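Local coordinates for protein quinone oxidoreductase 1 (PDB 1QOR) that catalyses the one-electron reduction of quinones to semiquinones with NADPH as the electron donor, working as a homodimer, at residues D215-G218 against R219-E223. Residues are numbered along the deposited sequence; the frame is centred on the assembly and turned at random.
With NDP (NADPH dihydro-nicotinamide-adenine-dinucleotide phosphate), chain D.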
loop_
_atom_site.group_PDB
_atom_site.type_symbol
_atom_site.label_atom_id
_atom_site.label_comp_id
_atom_site.label_asym_id
_atom_site.label_seq_id
_atom_site.Cartn_x
_atom_site.Cartn_y
_atom_site.Cartn_z
ATOM N N ASP A 215 -10.405 4.103 6.085
ATOM C CA ASP A 215 -10.782 3.383 7.288
ATOM C C ASP A 215 -9.981 3.763 8.560
ATOM O O ASP A 215 -8.787 3.419 8.702
ATOM C CB ASP A 215 -10.715 1.868 6.952
ATOM C CG ASP A 215 -11.122 0.976 8.114
ATOM O OD1 ASP A 215 -11.101 1.389 9.290
ATOM O OD2 ASP A 215 -11.423 -0.195 7.867
ATOM N N SER A 216 -10.661 4.413 9.509
ATOM C CA SER A 216 -10.006 4.837 10.717
ATOM C C SER A 216 -10.349 3.941 11.849
ATOM O O SER A 216 -9.856 4.137 12.968
ATOM C CB SER A 216 -10.377 6.278 11.077
ATOM O OG SER A 216 -11.760 6.425 11.326
ATOM N N VAL A 217 -11.198 2.947 11.603
ATOM C CA VAL A 217 -11.551 2.109 12.742
ATOM C C VAL A 217 -10.522 1.019 13.056
ATOM O O VAL A 217 -10.396 0.584 14.216
ATOM C CB VAL A 217 -13.100 1.719 12.820
ATOM C CG1 VAL A 217 -13.920 2.383 11.728
ATOM C CG2 VAL A 217 -13.353 0.225 13.052
ATOM N N GLY A 218 -9.745 0.644 12.039
ATOM C CA GLY A 218 -8.697 -0.321 12.251
ATOM C C GLY A 218 -9.073 -1.784 12.323
ATOM O O GLY A 218 -9.645 -2.350 11.380
ATOM N N ARG A 219 -8.753 -2.388 13.460
ATOM C CA ARG A 219 -8.954 -3.814 13.698
ATOM C C ARG A 219 -10.295 -4.439 13.315
ATOM O O ARG A 219 -10.335 -5.390 12.507
ATOM C CB ARG A 219 -8.611 -4.102 15.154
ATOM C CG ARG A 219 -8.945 -5.456 15.692
ATOM C CD ARG A 219 -8.487 -5.478 17.128
ATOM N NE ARG A 219 -9.321 -6.328 17.970
ATOM C CZ ARG A 219 -10.437 -5.934 18.602
ATOM N NH1 ARG A 219 -10.904 -4.675 18.501
ATOM N NH2 ARG A 219 -11.095 -6.818 19.359
ATOM N N ASP A 220 -11.383 -3.867 13.832
ATOM C CA ASP A 220 -12.728 -4.410 13.576
ATOM C C ASP A 220 -13.206 -4.471 12.132
ATOM O O ASP A 220 -13.918 -5.399 11.776
ATOM C CB ASP A 220 -13.787 -3.718 14.442
ATOM C CG ASP A 220 -13.660 -4.063 15.920
ATOM O OD1 ASP A 220 -12.858 -4.965 16.297
ATOM O OD2 ASP A 220 -14.374 -3.426 16.736
ATOM N N THR A 221 -12.706 -3.581 11.281
ATOM C CA THR A 221 -13.186 -3.509 9.908
ATOM C C THR A 221 -12.206 -3.904 8.817
ATOM O O THR A 221 -12.559 -3.922 7.627
ATOM C CB THR A 221 -13.681 -2.074 9.604
ATOM O OG1 THR A 221 -12.684 -1.116 10.035
ATOM C CG2 THR A 221 -14.999 -1.804 10.334
ATOM N N TRP A 222 -10.988 -4.229 9.222
ATOM C CA TRP A 222 -9.933 -4.586 8.293
ATOM C C TRP A 222 -10.341 -5.506 7.136
ATOM O O TRP A 222 -10.188 -5.166 5.963
ATOM C CB TRP A 222 -8.728 -5.177 9.087
ATOM C CG TRP A 222 -7.563 -5.688 8.210
ATOM C CD1 TRP A 222 -7.175 -6.984 8.058
ATOM C CD2 TRP A 222 -6.707 -4.905 7.335
ATOM N NE1 TRP A 222 -6.153 -7.058 7.150
ATOM C CE2 TRP A 222 -5.843 -5.805 6.690
ATOM C CE3 TRP A 222 -6.590 -3.534 7.052
ATOM C CZ2 TRP A 222 -4.864 -5.388 5.765
ATOM C CZ3 TRP A 222 -5.604 -3.114 6.136
ATOM C CH2 TRP A 222 -4.756 -4.045 5.504
ATOM N N GLU A 223 -10.805 -6.692 7.467
ATOM C CA GLU A 223 -11.182 -7.663 6.459
ATOM C C GLU A 223 -12.402 -7.201 5.623
ATOM O O GLU A 223 -12.381 -7.284 4.375
ATOM C CB GLU A 223 -11.408 -9.020 7.139
ATOM C CG GLU A 223 -10.378 -10.111 6.725
ATOM C CD GLU A 223 -9.235 -10.328 7.749
ATOM O OE1 GLU A 223 -9.377 -9.848 8.923
ATOM O OE2 GLU A 223 -8.202 -10.992 7.382
HETATM P PA NDP D . -14.152 10.293 16.342
HETATM O O1A NDP D . -14.813 11.511 16.876
HETATM O O2A NDP D . -14.405 9.911 14.927
HETATM O O5B NDP D . -14.380 9.083 17.284
HETATM C C5B NDP D . -14.079 7.760 16.926
HETATM C C4B NDP D . -15.311 7.124 16.357
HETATM O O4B NDP D . -14.791 5.923 15.800
HETATM C C3B NDP D . -16.395 6.674 17.347
HETATM O O3B NDP D . -17.280 7.789 17.638
HETATM C C2B NDP D . -16.960 5.433 16.673
HETATM O O2B NDP D . -18.072 5.829 15.879
HETATM C C1B NDP D . -15.754 4.879 15.796
HETATM N N9A NDP D . -15.405 3.592 16.418
HETATM C C8A NDP D . -15.531 2.372 15.894
HETATM N N7A NDP D . -15.151 1.452 16.789
HETATM C C5A NDP D . -14.799 2.144 17.849
HETATM C C6A NDP D . -14.360 1.600 19.049
HETATM N N6A NDP D . -14.240 0.293 19.251
HETATM N N1A NDP D . -14.072 2.479 20.010
HETATM C C2A NDP D . -14.193 3.826 19.844
HETATM N N3A NDP D . -14.621 4.336 18.686
HETATM C C4A NDP D . -14.941 3.488 17.666
HETATM O O3 NDP D . -12.609 10.661 16.451
HETATM P PN NDP D . -11.627 11.658 15.717
HETATM O O1N NDP D . -12.334 12.496 14.682
HETATM O O2N NDP D . -10.777 12.345 16.761
HETATM O O5D NDP D . -10.677 10.549 14.957
HETATM C C5D NDP D . -11.146 9.559 14.052
HETATM C C4D NDP D . -10.066 8.587 13.710
HETATM O O4D NDP D . -9.073 9.215 12.868
HETATM C C3D NDP D . -9.324 8.046 14.926
HETATM O O3D NDP D . -9.070 6.647 14.762
HETATM C C2D NDP D . -8.019 8.872 14.886
HETATM O O2D NDP D . -6.974 8.229 15.570
HETATM C C1D NDP D . -7.717 8.969 13.418
HETATM N N1N NDP D . -6.981 10.135 12.860
HETATM C C2N NDP D . -5.936 9.922 11.997
HETATM C C3N NDP D . -5.273 11.022 11.481
HETATM C C7N NDP D . -4.130 10.844 10.490
HETATM O O7N NDP D . -3.566 11.811 9.993
HETATM N N7N NDP D . -3.822 9.592 10.224
HETATM C C4N NDP D . -5.643 12.315 11.807
HETATM C C5N NDP D . -6.715 12.514 12.686
HETATM C C6N NDP D . -7.369 11.412 13.211
HETATM P P2B NDP D . -19.320 4.772 15.565
HETATM O O1X NDP D . -20.116 5.448 14.517
HETATM O O2X NDP D . -18.684 3.535 15.096
HETATM O O3X NDP D . -19.986 4.631 16.874
#
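The Thr221 hydroxyl donates a hydrogen bond to the carboxylate of Asp215, OG1 to OD2 at 2.7 Å, coming in on the syn side and 18° out of the carboxylate plane. The other oxygen, Asp215 OD1, faces back into its own loop and takes two backbone N-H groups: Val217 N at 2.8 Å, nearly in line with the C-O bond, which makes an Asx turn, and Gly218 N at 3.2 Å. CG, anti to the backbone N (chi1 -178°), carries the carboxylate to where OD1 meets these two N-H groups while OD2 meets Thr221. Ser225 OG also bonds OD2, so both oxygens of this buried group have partners. With an alanine here, the Thr221 and Ser225 hydroxyls and the N-H groups of Val217 and Gly218 would probably lose this acceptor, and the turn would be freer to shift.

Val217 crosses Thr221 at about a right angle, its CG2 3.4 Å from Thr221 OG1 and 3.8 Å from Thr221 CG2. Val217 CB also lies 4.0 Å from C8A of the NADPH adenine. The preceding Ser216 accepts a weak hydrogen bond from O3D of the nicotinamide ribose of NADPH through its backbone O.

The backbone grip is slacker: Gly218 O receives Thr221 N and Trp222 N, both weakly. On the solvent side, Arg219 and Asp220 pair by charge alone, NH1 to OD1 at 3.0 Å, with the oxygen well out of the guanidinium plane.

As in other Rossmann folds, the cofactor meets the loop at the C-terminal end of a parallel strand. Here the loop leads from strand 210-215, between strands 143-146 and 233-237, into helix 222-227; Trp222 of that helix packs on Met235 of strand 233-237 and on Leu250 of the second subunit.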